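Local coordinates for protein histidine--tRNA ligase (Thermus thermophilus, PDB 1ADY) that catalyses the ATP-dependent attachment of L-histidine to tRNA(His), by way of a histidyl-adenylate, as a homodimeric class II aminoacyl-tRNA synthetase, at residues A[39-44]-A[77-82]; A[109-114]-A[121-126]; A[125-130]-A[305-310]. All coordinates share one frame; numbering follows the deposited sequence.

All three contacts are buried parts of the catalytic domain and reach its large mixed sheet, around bound histidyl-adenosine monophosphate. Interactions 2 and 3 share His-125 and Gln-126 on strand 123-132, which has strand 102-111 on one side and strand 302-308 on the other. Interaction 1 is smaller, has one backbone hydrogen bond between its segments, and ties in through Arg-79 and strand 102-111. Interactions 1 and 2 both touch the second subunit, whereas interaction 3 lies nearest the chain centre and touches no other protein chain. Chemistry follows place: a guanidinium among carbonyl oxygens in 1, aromatic and cationic groups round adenine and phosphate in 2, and regular strand pairing with a His-carboxylate bond in 3.

Interaction 1 (A[39-44]-A[77-82]). With HAM (histidyl-adenosine monophosphate), chain F.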
loop_
_atom_site.group_PDB
_atom_site.type_symbol
_atom_site.label_atom_id
_atom_site.label_comp_id
_atom_site.label_asym_id
_atom_site.label_seq_id
_atom_site.Cartn_x
_atom_site.Cartn_y
_atom_site.Cartn_z
ATOM N N LEU A 39 0.142 10.562 -5.481
ATOM C CA LEU A 39 1.471 10.288 -6.019
ATOM C C LEU A 39 2.154 9.382 -5.002
ATOM O O LEU A 39 2.302 9.757 -3.833
ATOM C CB LEU A 39 2.257 11.596 -6.139
ATOM C CG LEU A 39 3.661 11.740 -6.758
ATOM C CD1 LEU A 39 4.665 10.753 -6.180
ATOM C CD2 LEU A 39 3.586 11.613 -8.250
ATOM N N VAL A 40 2.568 8.194 -5.436
ATOM C CA VAL A 40 3.236 7.253 -4.541
ATOM C C VAL A 40 4.708 7.080 -4.904
ATOM O O VAL A 40 5.043 6.702 -6.026
ATOM C CB VAL A 40 2.546 5.860 -4.532
ATOM C CG1 VAL A 40 3.091 5.017 -3.378
ATOM C CG2 VAL A 40 1.040 6.011 -4.403
ATOM N N THR A 41 5.584 7.389 -3.959
ATOM C CA THR A 41 7.012 7.261 -4.184
ATOM C C THR A 41 7.503 5.896 -3.711
ATOM O O THR A 41 6.811 5.205 -2.951
ATOM C CB THR A 41 7.793 8.367 -3.451
ATOM O OG1 THR A 41 7.430 8.376 -2.065
ATOM C CG2 THR A 41 7.493 9.721 -4.061
ATOM N N PRO A 42 8.680 5.467 -4.205
ATOM C CA PRO A 42 9.287 4.185 -3.847
ATOM C C PRO A 42 9.563 4.075 -2.352
ATOM O O PRO A 42 9.730 5.083 -1.669
ATOM C CB PRO A 42 10.586 4.200 -4.643
ATOM C CG PRO A 42 10.208 4.964 -5.865
ATOM C CD PRO A 42 9.453 6.117 -5.277
ATOM N N ILE A 43 9.626 2.841 -1.859
ATOM C CA ILE A 43 9.891 2.561 -0.452
ATOM C C ILE A 43 11.274 3.062 -0.019
ATOM O O ILE A 43 11.503 3.337 1.162
ATOM C CB ILE A 43 9.752 1.044 -0.170
ATOM C CG1 ILE A 43 8.290 0.621 -0.336
ATOM C CG2 ILE A 43 10.262 0.686 1.224
ATOM C CD1 ILE A 43 7.353 1.172 0.722
ATOM N N PHE A 44 12.199 3.161 -0.968
ATOM C CA PHE A 44 13.536 3.651 -0.665
ATOM C C PHE A 44 14.040 4.649 -1.702
ATOM O O PHE A 44 13.610 4.646 -2.865
ATOM C CB PHE A 44 14.535 2.492 -0.475
ATOM C CG PHE A 44 14.496 1.448 -1.565
ATOM C CD1 PHE A 44 14.866 1.758 -2.872
ATOM C CD2 PHE A 44 14.109 0.144 -1.275
ATOM C CE1 PHE A 44 14.853 0.789 -3.872
ATOM C CE2 PHE A 44 14.092 -0.837 -2.270
ATOM C CZ PHE A 44 14.466 -0.511 -3.571
ATOM N N THR A 77 18.210 4.096 1.278
ATOM C CA THR A 77 17.629 4.155 2.610
ATOM C C THR A 77 16.110 4.009 2.583
ATOM O O THR A 77 15.424 4.523 1.688
ATOM C CB THR A 77 18.009 5.459 3.335
ATOM O OG1 THR A 77 19.435 5.563 3.408
ATOM C CG2 THR A 77 17.454 5.469 4.743
ATOM N N LEU A 78 15.605 3.244 3.543
ATOM C CA LEU A 78 14.181 3.009 3.698
ATOM C C LEU A 78 13.543 4.315 4.128
ATOM O O LEU A 78 13.874 4.856 5.181
ATOM C CB LEU A 78 13.942 1.942 4.768
ATOM C CG LEU A 78 13.495 0.546 4.318
ATOM C CD1 LEU A 78 14.343 0.063 3.155
ATOM C CD2 LEU A 78 13.569 -0.422 5.488
ATOM N N ARG A 79 12.661 4.830 3.281
ATOM C CA ARG A 79 11.951 6.080 3.527
ATOM C C ARG A 79 11.428 6.250 4.958
ATOM O O ARG A 79 10.588 5.474 5.424
ATOM C CB ARG A 79 10.816 6.220 2.504
ATOM C CG ARG A 79 9.562 6.900 3.004
ATOM C CD ARG A 79 8.352 6.002 2.800
ATOM N NE ARG A 79 7.890 5.999 1.416
ATOM C CZ ARG A 79 6.721 5.505 1.021
ATOM N NH1 ARG A 79 5.887 4.971 1.904
ATOM N NH2 ARG A 79 6.376 5.567 -0.258
ATOM N N PRO A 80 11.969 7.239 5.691
ATOM C CA PRO A 80 11.568 7.530 7.073
ATOM C C PRO A 80 10.497 8.623 7.145
ATOM O O PRO A 80 9.814 8.767 8.163
ATOM C CB PRO A 80 12.873 8.009 7.698
ATOM C CG PRO A 80 13.485 8.789 6.595
ATOM C CD PRO A 80 13.227 7.936 5.356
ATOM N N GLU A 81 10.345 9.365 6.047
ATOM C CA GLU A 81 9.398 10.469 5.950
ATOM C C GLU A 81 9.153 10.777 4.471
ATOM O O GLU A 81 10.013 10.515 3.635
ATOM C CB GLU A 81 9.959 11.669 6.727
ATOM C CG GLU A 81 9.595 13.037 6.221
ATOM C CD GLU A 81 10.604 13.589 5.241
ATOM O OE1 GLU A 81 11.799 13.240 5.332
ATOM O OE2 GLU A 81 10.203 14.380 4.377
ATOM N N GLY A 82 7.999 11.356 4.155
ATOM C CA GLY A 82 7.655 11.619 2.766
ATOM C C GLY A 82 7.995 12.910 2.042
ATOM O O GLY A 82 8.271 12.885 0.846
HETATM P P HAM F . 6.993 13.947 11.721
HETATM O O1P HAM F . 8.345 13.368 11.577
HETATM O O2P HAM F . 6.825 14.882 12.853
HETATM O O3P HAM F . 6.605 14.613 10.309
HETATM O "O5'" HAM F . 5.886 12.824 11.985
HETATM C "C5'" HAM F . 4.514 13.151 11.765
HETATM C "C4'" HAM F . 3.587 12.109 12.363
HETATM O "O4'" HAM F . 4.034 10.793 11.998
HETATM C "C3'" HAM F . 3.616 12.123 13.878
HETATM O "O3'" HAM F . 2.756 13.093 14.480
HETATM C "C2'" HAM F . 3.063 10.740 14.158
HETATM O "O2'" HAM F . 1.628 10.688 14.047
HETATM C "C1'" HAM F . 3.721 9.900 13.073
HETATM N N9 HAM F . 4.939 9.173 13.484
HETATM C C8 HAM F . 6.211 9.613 13.459
HETATM N N7 HAM F . 7.056 8.727 14.002
HETATM C C5 HAM F . 6.248 7.724 14.349
HETATM C C6 HAM F . 6.658 6.546 14.993
HETATM N N6 HAM F . 7.908 6.354 15.310
HETATM N N1 HAM F . 5.691 5.636 15.235
HETATM C C2 HAM F . 4.422 5.877 14.906
HETATM N N3 HAM F . 4.025 7.012 14.329
HETATM C C4 HAM F . 4.954 7.951 14.034
HETATM C C HAM F . 6.952 14.344 8.944
HETATM O O HAM F . 7.326 13.231 8.615
HETATM C CA HAM F . 6.911 15.452 7.895
HETATM N N HAM F . 7.545 15.016 6.666
HETATM C CB HAM F . 5.463 15.881 7.614
HETATM C CG HAM F . 5.357 16.962 6.582
HETATM C CD2 HAM F . 4.820 16.960 5.339
HETATM N ND1 HAM F . 5.945 18.200 6.741
HETATM C CE1 HAM F . 5.798 18.899 5.631
HETATM N NE2 HAM F . 5.125 18.168 4.762
#
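Where the motif 1 strand of this class II synthetase ends and the small antiparallel sheet of strands 44-46, 75-78 and 67-69 begins, Arg-79 N donates to Ile-43 O at 2.8 Å, in the carbonyl plane and with 158° at the hydrogen. Next to this bond Phe-44 and Leu-78 form an antiparallel non-hydrogen-bonded pair with CA atoms 4.5 Å apart, and Leu-78 CD1 sits at the edge of the Phe-44 ring. The Arg-79 side chain, bent at chi2 (-124°) and chi3 (-78°), turns back toward Thr-41. Ile-43 CD1 then lies over one guanidinium face, 4.2 Å above its plane and toward the rim, while Thr-41 O is at the edge, 2.8 Å from Arg-79 NH2. Segment 39-44 follows the motif 1 pattern of a strand running into a proline at the dimer interface: Leu-39 and Val-40 pair with a strand of the second subunit, and Ile-43 N donates to Gln-123 OE1 of that subunit. At the other end of the guanidinium, Arg-79 NH1 donates to Pro-109 O of strand 102-111. A leucine in place of Arg-79 would probably leave Pro-109 O without this donor and Thr-41 O without the nitrogen beside it.

Interaction 2 (A[109-114]-A[121-126]). With HAM (histidyl-adenosine monophosphate), chain F.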
loop_
_atom_site.group_PDB
_atom_site.type_symbol
_atom_site.label_atom_id
_atom_site.label_comp_id
_atom_site.label_asym_id
_atom_site.label_seq_id
_atom_site.Cartn_x
_atom_site.Cartn_y
_atom_site.Cartn_z
ATOM N N PRO A 109 3.693 3.133 4.187
ATOM C CA PRO A 109 4.540 2.832 5.341
ATOM C C PRO A 109 5.807 3.685 5.387
ATOM O O PRO A 109 6.350 4.073 4.348
ATOM C CB PRO A 109 4.861 1.355 5.134
ATOM C CG PRO A 109 4.967 1.253 3.639
ATOM C CD PRO A 109 3.769 2.060 3.178
ATOM N N MET A 110 6.256 3.980 6.602
ATOM C CA MET A 110 7.465 4.757 6.828
ATOM C C MET A 110 8.279 3.923 7.803
ATOM O O MET A 110 7.714 3.255 8.674
ATOM C CB MET A 110 7.137 6.103 7.458
ATOM C CG MET A 110 6.300 7.025 6.597
ATOM S SD MET A 110 7.181 7.650 5.165
ATOM C CE MET A 110 5.810 8.217 4.159
ATOM N N PHE A 111 9.597 3.991 7.684
ATOM C CA PHE A 111 10.472 3.197 8.533
ATOM C C PHE A 111 11.498 4.033 9.278
ATOM O O PHE A 111 12.314 4.739 8.673
ATOM C CB PHE A 111 11.178 2.144 7.679
ATOM C CG PHE A 111 10.324 1.618 6.557
ATOM C CD1 PHE A 111 9.455 0.550 6.770
ATOM C CD2 PHE A 111 10.344 2.238 5.309
ATOM C CE1 PHE A 111 8.615 0.109 5.760
ATOM C CE2 PHE A 111 9.507 1.805 4.290
ATOM C CZ PHE A 111 8.638 0.739 4.513
ATOM N N ARG A 112 11.462 3.921 10.600
ATOM C CA ARG A 112 12.376 4.645 11.468
ATOM C C ARG A 112 13.045 3.668 12.422
ATOM O O ARG A 112 12.374 2.989 13.198
ATOM C CB ARG A 112 11.640 5.728 12.263
ATOM C CG ARG A 112 12.147 7.134 11.981
ATOM C CD ARG A 112 11.194 7.907 11.098
ATOM N NE ARG A 112 10.201 8.624 11.893
ATOM C CZ ARG A 112 9.665 9.794 11.548
ATOM N NH1 ARG A 112 10.012 10.391 10.413
ATOM N NH2 ARG A 112 8.823 10.397 12.373
ATOM N N ALA A 113 14.372 3.615 12.363
ATOM C CA ALA A 113 15.161 2.712 13.196
ATOM C C ALA A 113 15.315 3.182 14.632
ATOM O O ALA A 113 16.430 3.400 15.100
ATOM C CB ALA A 113 16.533 2.489 12.577
ATOM N N GLU A 114 14.205 3.318 15.344
ATOM C CA GLU A 114 14.273 3.753 16.727
ATOM C C GLU A 114 13.679 2.693 17.635
ATOM O O GLU A 114 12.820 1.912 17.210
ATOM C CB GLU A 114 13.548 5.089 16.907
ATOM C CG GLU A 114 12.042 5.008 16.796
ATOM C CD GLU A 114 11.404 6.357 16.493
ATOM O OE1 GLU A 114 11.856 7.377 17.064
ATOM O OE2 GLU A 114 10.478 6.386 15.667
ATOM N N TYR A 121 6.525 2.916 16.471
ATOM C CA TYR A 121 6.736 1.663 15.761
ATOM C C TYR A 121 7.927 1.863 14.844
ATOM O O TYR A 121 8.280 3.000 14.518
ATOM C CB TYR A 121 5.523 1.327 14.905
ATOM C CG TYR A 121 4.233 1.186 15.662
ATOM C CD1 TYR A 121 4.205 1.139 17.058
ATOM C CD2 TYR A 121 3.037 1.063 14.977
ATOM C CE1 TYR A 121 2.997 0.978 17.750
ATOM C CE2 TYR A 121 1.835 0.901 15.651
ATOM C CZ TYR A 121 1.820 0.856 17.030
ATOM O OH TYR A 121 0.618 0.712 17.674
ATOM N N ARG A 122 8.552 0.767 14.429
ATOM C CA ARG A 122 9.686 0.865 13.517
ATOM C C ARG A 122 9.145 1.000 12.106
ATOM O O ARG A 122 9.799 1.566 11.228
ATOM C CB ARG A 122 10.631 -0.326 13.659
ATOM C CG ARG A 122 11.907 0.052 14.390
ATOM C CD ARG A 122 12.179 -0.842 15.580
ATOM N NE ARG A 122 12.714 -2.142 15.184
ATOM C CZ ARG A 122 13.959 -2.346 14.763
ATOM N NH1 ARG A 122 14.817 -1.333 14.678
ATOM N NH2 ARG A 122 14.350 -3.571 14.425
ATOM N N GLN A 123 7.947 0.459 11.900
ATOM C CA GLN A 123 7.255 0.562 10.626
ATOM C C GLN A 123 5.856 1.049 10.948
ATOM O O GLN A 123 5.073 0.350 11.602
ATOM C CB GLN A 123 7.150 -0.768 9.878
ATOM C CG GLN A 123 6.465 -0.569 8.520
ATOM C CD GLN A 123 6.083 -1.853 7.820
ATOM O OE1 GLN A 123 6.926 -2.703 7.541
ATOM N NE2 GLN A 123 4.806 -1.985 7.494
ATOM N N PHE A 124 5.556 2.263 10.509
ATOM C CA PHE A 124 4.255 2.853 10.742
ATOM C C PHE A 124 3.718 3.324 9.404
ATOM O O PHE A 124 4.390 3.192 8.380
ATOM C CB PHE A 124 4.372 4.013 11.733
ATOM C CG PHE A 124 5.481 4.977 11.414
ATOM C CD1 PHE A 124 6.794 4.684 11.761
ATOM C CD2 PHE A 124 5.212 6.174 10.757
ATOM C CE1 PHE A 124 7.822 5.574 11.459
ATOM C CE2 PHE A 124 6.235 7.065 10.453
ATOM C CZ PHE A 124 7.541 6.765 10.803
ATOM N N HIS A 125 2.495 3.837 9.402
ATOM C CA HIS A 125 1.870 4.324 8.176
ATOM C C HIS A 125 1.320 5.725 8.406
ATOM O O HIS A 125 0.697 5.986 9.437
ATOM C CB HIS A 125 0.716 3.405 7.764
ATOM C CG HIS A 125 1.127 1.990 7.512
ATOM N ND1 HIS A 125 1.317 1.080 8.530
ATOM C CD2 HIS A 125 1.373 1.325 6.360
ATOM C CE1 HIS A 125 1.662 -0.086 8.013
ATOM N NE2 HIS A 125 1.703 0.037 6.698
ATOM N N GLN A 126 1.523 6.610 7.438
ATOM C CA GLN A 126 1.032 7.978 7.560
ATOM C C GLN A 126 0.465 8.528 6.261
ATOM O O GLN A 126 0.873 8.116 5.174
ATOM C CB GLN A 126 2.138 8.910 8.070
ATOM C CG GLN A 126 3.296 9.138 7.102
ATOM C CD GLN A 126 4.375 10.073 7.659
ATOM O OE1 GLN A 126 4.686 10.050 8.854
ATOM N NE2 GLN A 126 4.959 10.888 6.782
HETATM P P HAM F . 6.993 13.947 11.721
HETATM O O1P HAM F . 8.345 13.368 11.577
HETATM O O2P HAM F . 6.825 14.882 12.853
HETATM O O3P HAM F . 6.605 14.613 10.309
HETATM O "O5'" HAM F . 5.886 12.824 11.985
HETATM C "C5'" HAM F . 4.514 13.151 11.765
HETATM C "C4'" HAM F . 3.587 12.109 12.363
HETATM O "O4'" HAM F . 4.034 10.793 11.998
HETATM C "C3'" HAM F . 3.616 12.123 13.878
HETATM O "O3'" HAM F . 2.756 13.093 14.480
HETATM C "C2'" HAM F . 3.063 10.740 14.158
HETATM O "O2'" HAM F . 1.628 10.688 14.047
HETATM C "C1'" HAM F . 3.721 9.900 13.073
HETATM N N9 HAM F . 4.939 9.173 13.484
HETATM C C8 HAM F . 6.211 9.613 13.459
HETATM N N7 HAM F . 7.056 8.727 14.002
HETATM C C5 HAM F . 6.248 7.724 14.349
HETATM C C6 HAM F . 6.658 6.546 14.993
HETATM N N6 HAM F . 7.908 6.354 15.310
HETATM N N1 HAM F . 5.691 5.636 15.235
HETATM C C2 HAM F . 4.422 5.877 14.906
HETATM N N3 HAM F . 4.025 7.012 14.329
HETATM C C4 HAM F . 4.954 7.951 14.034
HETATM C C HAM F . 6.952 14.344 8.944
HETATM O O HAM F . 7.326 13.231 8.615
HETATM C CA HAM F . 6.911 15.452 7.895
HETATM N N HAM F . 7.545 15.016 6.666
HETATM C CB HAM F . 5.463 15.881 7.614
HETATM C CG HAM F . 5.357 16.962 6.582
HETATM C CD2 HAM F . 4.820 16.960 5.339
HETATM N ND1 HAM F . 5.945 18.200 6.741
HETATM C CE1 HAM F . 5.798 18.899 5.631
HETATM N NE2 HAM F . 5.125 18.168 4.762
#
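This is the antiparallel pairing of a beta hairpin in the catalytic sheet, with Met-110 and Phe-124 as its hydrogen-bonded pair: Met-110 N reaches Phe-124 O at 2.7 Å and Phe-124 N reaches Met-110 O at 3.0 Å. Pro-109 with His-125 and Phe-111 with Gln-123 are the flanking non-hydrogen-bonded pairs, and Arg-112 N bonds to Arg-122 O beyond the regular strands. The short strand axes, at 136°, are far from strictly antiparallel.

Met-110 and Phe-124 project on one face of the sheet. With CG of Phe-124 set between its backbone N and carbonyl carbon (chi1 48°), the ring leans over Met-110, whose CB lies over one of its faces. Adenine takes the opposite face, HAM C5 standing 3.7 Å above the Phe-124 ring and over its centre. Such a hairpin, with a phenylalanine under adenine and an arginine at the alpha-phosphate, is motif 2 of class II synthetases. The arginine is Arg-112: its chain, bent at chi2 and chi3, passes the rim of the Phe-124 ring, and CZ of that ring lies over one guanidinium face, 3.4 Å above its plane and toward the rim, the two groups being inclined rather than stacked. At the guanidinium edge Arg-112 NH2 donates to HAM O1P at 3.1 Å and 158°, and HAM N7 is also near the guanidinium plane. At the Watson-Crick edge Tyr-121 N donates to HAM N1 at 3.1 Å, and Glu-114 OE2 lies 2.6 Å from HAM N6.

On the other face of the sheet Phe-111 and Gln-123 run side by side, Gln-123 CG 3.6 Å from Phe-111 CE1, and the amide of Gln-123 faces the second subunit. Before the strand begins, Arg-122 NH1 makes a salt bridge to Asp-70 OD1 of the second subunit, and its NE bonds to Arg-7 O.

Interaction 3 (A[125-130]-A[305-310]); sequences HQVNYE and FAFGVE. With HAM (histidyl-adenosine monophosphate), chain F.
Glu-310 has its CG beside the backbone N (chi1 -72°) and bends sharply at chi2 (86°), which folds its carboxylate back onto His-125, whose ring is likewise swung to the side of its own backbone N. Two good bonds join the carboxylate to His-125, with a weak third from His-125 N to Glu-310 OE2. Glu-310 OE1 takes the backbone N of His-125 on its syn lone pair at 3.0 Å, almost straight at 175°; Glu-310 OE2 accepts from His-125 ND1, also at 3.0 Å, and lies in the imidazole plane. The ND1 bond probably holds the ring in this rotation. Val-309 N donates to His-125 O at 2.8 Å, so the first turn of helix 309-318 is pinned to the strand.

Farther along, the segments pair as antiparallel strands. Val-127 with Phe-307 and Tyr-129 with Phe-305 are hydrogen-bonded pairs, each closed by two backbone bonds. Each also makes a CH-pi contact: Val-127 CB stands 3.8 Å from the centroid of the Phe-307 ring, and Tyr-129 CB meets the face of Phe-305 in the same way. Helices 14-33 and 137-153 pack on this apolar side. The face bearing Asn-128 and Ala-306 turns to the ligand. There Glu-130 OE1 accepts from HAM NE2 at 2.8 Å, while Asn-128 ND2 steadies the carboxylate by donating to Glu-130 OE2 from above its plane. Gly-308, the N-cap residue, donates its N to HAM O2' at 2.9 Å. A strand running through such a glycine straight into a helix, beside the motif 2 hairpin and under the adenylate, is motif 3 of class II synthetases.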
loop_
_atom_site.group_PDB
_atom_site.type_symbol
_atom_site.label_atom_id
_atom_site.label_comp_id
_atom_site.label_asym_id
_atom_site.label_seq_id
_atom_site.Cartn_x
_atom_site.Cartn_y
_atom_site.Cartn_z
ATOM N N HIS A 125 2.495 3.837 9.402
ATOM C CA HIS A 125 1.870 4.324 8.176
ATOM C C HIS A 125 1.320 5.725 8.406
ATOM O O HIS A 125 0.697 5.986 9.437
ATOM C CB HIS A 125 0.716 3.405 7.764
ATOM C CG HIS A 125 1.127 1.990 7.512
ATOM N ND1 HIS A 125 1.317 1.080 8.530
ATOM C CD2 HIS A 125 1.373 1.325 6.360
ATOM C CE1 HIS A 125 1.662 -0.086 8.013
ATOM N NE2 HIS A 125 1.703 0.037 6.698
ATOM N N GLN A 126 1.523 6.610 7.438
ATOM C CA GLN A 126 1.032 7.978 7.560
ATOM C C GLN A 126 0.465 8.528 6.261
ATOM O O GLN A 126 0.873 8.116 5.174
ATOM C CB GLN A 126 2.138 8.910 8.070
ATOM C CG GLN A 126 3.296 9.138 7.102
ATOM C CD GLN A 126 4.375 10.073 7.659
ATOM O OE1 GLN A 126 4.686 10.050 8.854
ATOM N NE2 GLN A 126 4.959 10.888 6.782
ATOM N N VAL A 127 -0.525 9.408 6.386
ATOM C CA VAL A 127 -1.138 10.061 5.231
ATOM C C VAL A 127 -0.316 11.328 5.067
ATOM O O VAL A 127 -0.082 12.048 6.041
ATOM C CB VAL A 127 -2.620 10.401 5.492
ATOM C CG1 VAL A 127 -3.183 11.234 4.354
ATOM C CG2 VAL A 127 -3.424 9.118 5.659
ATOM N N ASN A 128 0.120 11.607 3.848
ATOM C CA ASN A 128 0.970 12.756 3.598
ATOM C C ASN A 128 0.394 13.713 2.574
ATOM O O ASN A 128 0.034 13.298 1.475
ATOM C CB ASN A 128 2.334 12.243 3.122
ATOM C CG ASN A 128 3.398 13.320 3.105
ATOM O OD1 ASN A 128 4.191 13.435 4.044
ATOM N ND2 ASN A 128 3.464 14.073 2.011
ATOM N N TYR A 129 0.338 14.996 2.928
ATOM C CA TYR A 129 -0.175 16.042 2.039
ATOM C C TYR A 129 0.909 17.080 1.768
ATOM O O TYR A 129 1.638 17.462 2.683
ATOM C CB TYR A 129 -1.394 16.729 2.648
ATOM C CG TYR A 129 -1.793 17.982 1.914
ATOM C CD1 TYR A 129 -2.394 17.918 0.661
ATOM C CD2 TYR A 129 -1.543 19.234 2.463
ATOM C CE1 TYR A 129 -2.737 19.080 -0.037
ATOM C CE2 TYR A 129 -1.879 20.402 1.779
ATOM C CZ TYR A 129 -2.476 20.320 0.528
ATOM O OH TYR A 129 -2.810 21.470 -0.153
ATOM N N GLU A 130 0.943 17.589 0.537
ATOM C CA GLU A 130 1.935 18.562 0.092
ATOM C C GLU A 130 1.347 19.601 -0.859
ATOM O O GLU A 130 0.474 19.293 -1.675
ATOM C CB GLU A 130 3.068 17.820 -0.630
ATOM C CG GLU A 130 4.459 17.998 -0.041
ATOM C CD GLU A 130 4.554 17.574 1.412
ATOM O OE1 GLU A 130 3.968 18.275 2.259
ATOM O OE2 GLU A 130 5.223 16.566 1.719
ATOM N N PHE A 305 1.663 18.362 5.511
ATOM C CA PHE A 305 1.597 17.689 6.796
ATOM C C PHE A 305 1.571 16.185 6.590
ATOM O O PHE A 305 1.567 15.707 5.455
ATOM C CB PHE A 305 0.339 18.120 7.556
ATOM C CG PHE A 305 -0.943 17.655 6.919
ATOM C CD1 PHE A 305 -1.496 16.417 7.251
ATOM C CD2 PHE A 305 -1.595 18.447 5.978
ATOM C CE1 PHE A 305 -2.675 15.972 6.653
ATOM C CE2 PHE A 305 -2.778 18.011 5.374
ATOM C CZ PHE A 305 -3.319 16.772 5.713
ATOM N N ALA A 306 1.532 15.452 7.696
ATOM C CA ALA A 306 1.485 14.004 7.682
ATOM C C ALA A 306 1.054 13.521 9.057
ATOM O O ALA A 306 1.578 13.978 10.067
ATOM C CB ALA A 306 2.844 13.440 7.335
ATOM N N PHE A 307 0.075 12.627 9.099
ATOM C CA PHE A 307 -0.390 12.102 10.373
ATOM C C PHE A 307 -0.275 10.585 10.439
ATOM O O PHE A 307 -0.494 9.890 9.439
ATOM C CB PHE A 307 -1.824 12.561 10.678
ATOM C CG PHE A 307 -2.874 12.003 9.747
ATOM C CD1 PHE A 307 -3.431 10.750 9.977
ATOM C CD2 PHE A 307 -3.357 12.758 8.684
ATOM C CE1 PHE A 307 -4.454 10.260 9.168
ATOM C CE2 PHE A 307 -4.379 12.276 7.873
ATOM C CZ PHE A 307 -4.928 11.025 8.118
ATOM N N GLY A 308 0.073 10.081 11.618
ATOM C CA GLY A 308 0.219 8.652 11.820
ATOM C C GLY A 308 -1.113 7.945 11.945
ATOM O O GLY A 308 -1.853 8.146 12.909
ATOM N N VAL A 309 -1.399 7.080 10.979
ATOM C CA VAL A 309 -2.643 6.324 10.953
ATOM C C VAL A 309 -2.845 5.517 12.240
ATOM O O VAL A 309 -3.966 5.407 12.751
ATOM C CB VAL A 309 -2.686 5.374 9.744
ATOM C CG1 VAL A 309 -4.042 4.685 9.664
ATOM C CG2 VAL A 309 -2.394 6.142 8.463
ATOM N N GLU A 310 -1.754 4.982 12.780
ATOM C CA GLU A 310 -1.830 4.202 14.012
ATOM C C GLU A 310 -2.289 5.099 15.164
ATOM O O GLU A 310 -3.226 4.760 15.888
ATOM C CB GLU A 310 -0.474 3.567 14.345
ATOM C CG GLU A 310 -0.065 2.411 13.436
ATOM C CD GLU A 310 0.647 2.843 12.162
ATOM O OE1 GLU A 310 0.825 4.061 11.940
ATOM O OE2 GLU A 310 1.047 1.950 11.381
HETATM P P HAM F . 6.993 13.947 11.721
HETATM O O1P HAM F . 8.345 13.368 11.577
HETATM O O2P HAM F . 6.825 14.882 12.853
HETATM O O3P HAM F . 6.605 14.613 10.309
HETATM O "O5'" HAM F . 5.886 12.824 11.985
HETATM C "C5'" HAM F . 4.514 13.151 11.765
HETATM C "C4'" HAM F . 3.587 12.109 12.363
HETATM O "O4'" HAM F . 4.034 10.793 11.998
HETATM C "C3'" HAM F . 3.616 12.123 13.878
HETATM O "O3'" HAM F . 2.756 13.093 14.480
HETATM C "C2'" HAM F . 3.063 10.740 14.158
HETATM O "O2'" HAM F . 1.628 10.688 14.047
HETATM C "C1'" HAM F . 3.721 9.900 13.073
HETATM N N9 HAM F . 4.939 9.173 13.484
HETATM C C8 HAM F . 6.211 9.613 13.459
HETATM N N7 HAM F . 7.056 8.727 14.002
HETATM C C5 HAM F . 6.248 7.724 14.349
HETATM C C6 HAM F . 6.658 6.546 14.993
HETATM N N6 HAM F . 7.908 6.354 15.310
HETATM N N1 HAM F . 5.691 5.636 15.235
HETATM C C2 HAM F . 4.422 5.877 14.906
HETATM N N3 HAM F . 4.025 7.012 14.329
HETATM C C4 HAM F . 4.954 7.951 14.034
HETATM C C HAM F . 6.952 14.344 8.944
HETATM O O HAM F . 7.326 13.231 8.615
HETATM C CA HAM F . 6.911 15.452 7.895
HETATM N N HAM F . 7.545 15.016 6.666
HETATM C CB HAM F . 5.463 15.881 7.614
HETATM C CG HAM F . 5.357 16.962 6.582
HETATM C CD2 HAM F . 4.820 16.960 5.339
HETATM N ND1 HAM F . 5.945 18.200 6.741
HETATM C CE1 HAM F . 5.798 18.899 5.631
HETATM N NE2 HAM F . 5.125 18.168 4.762
#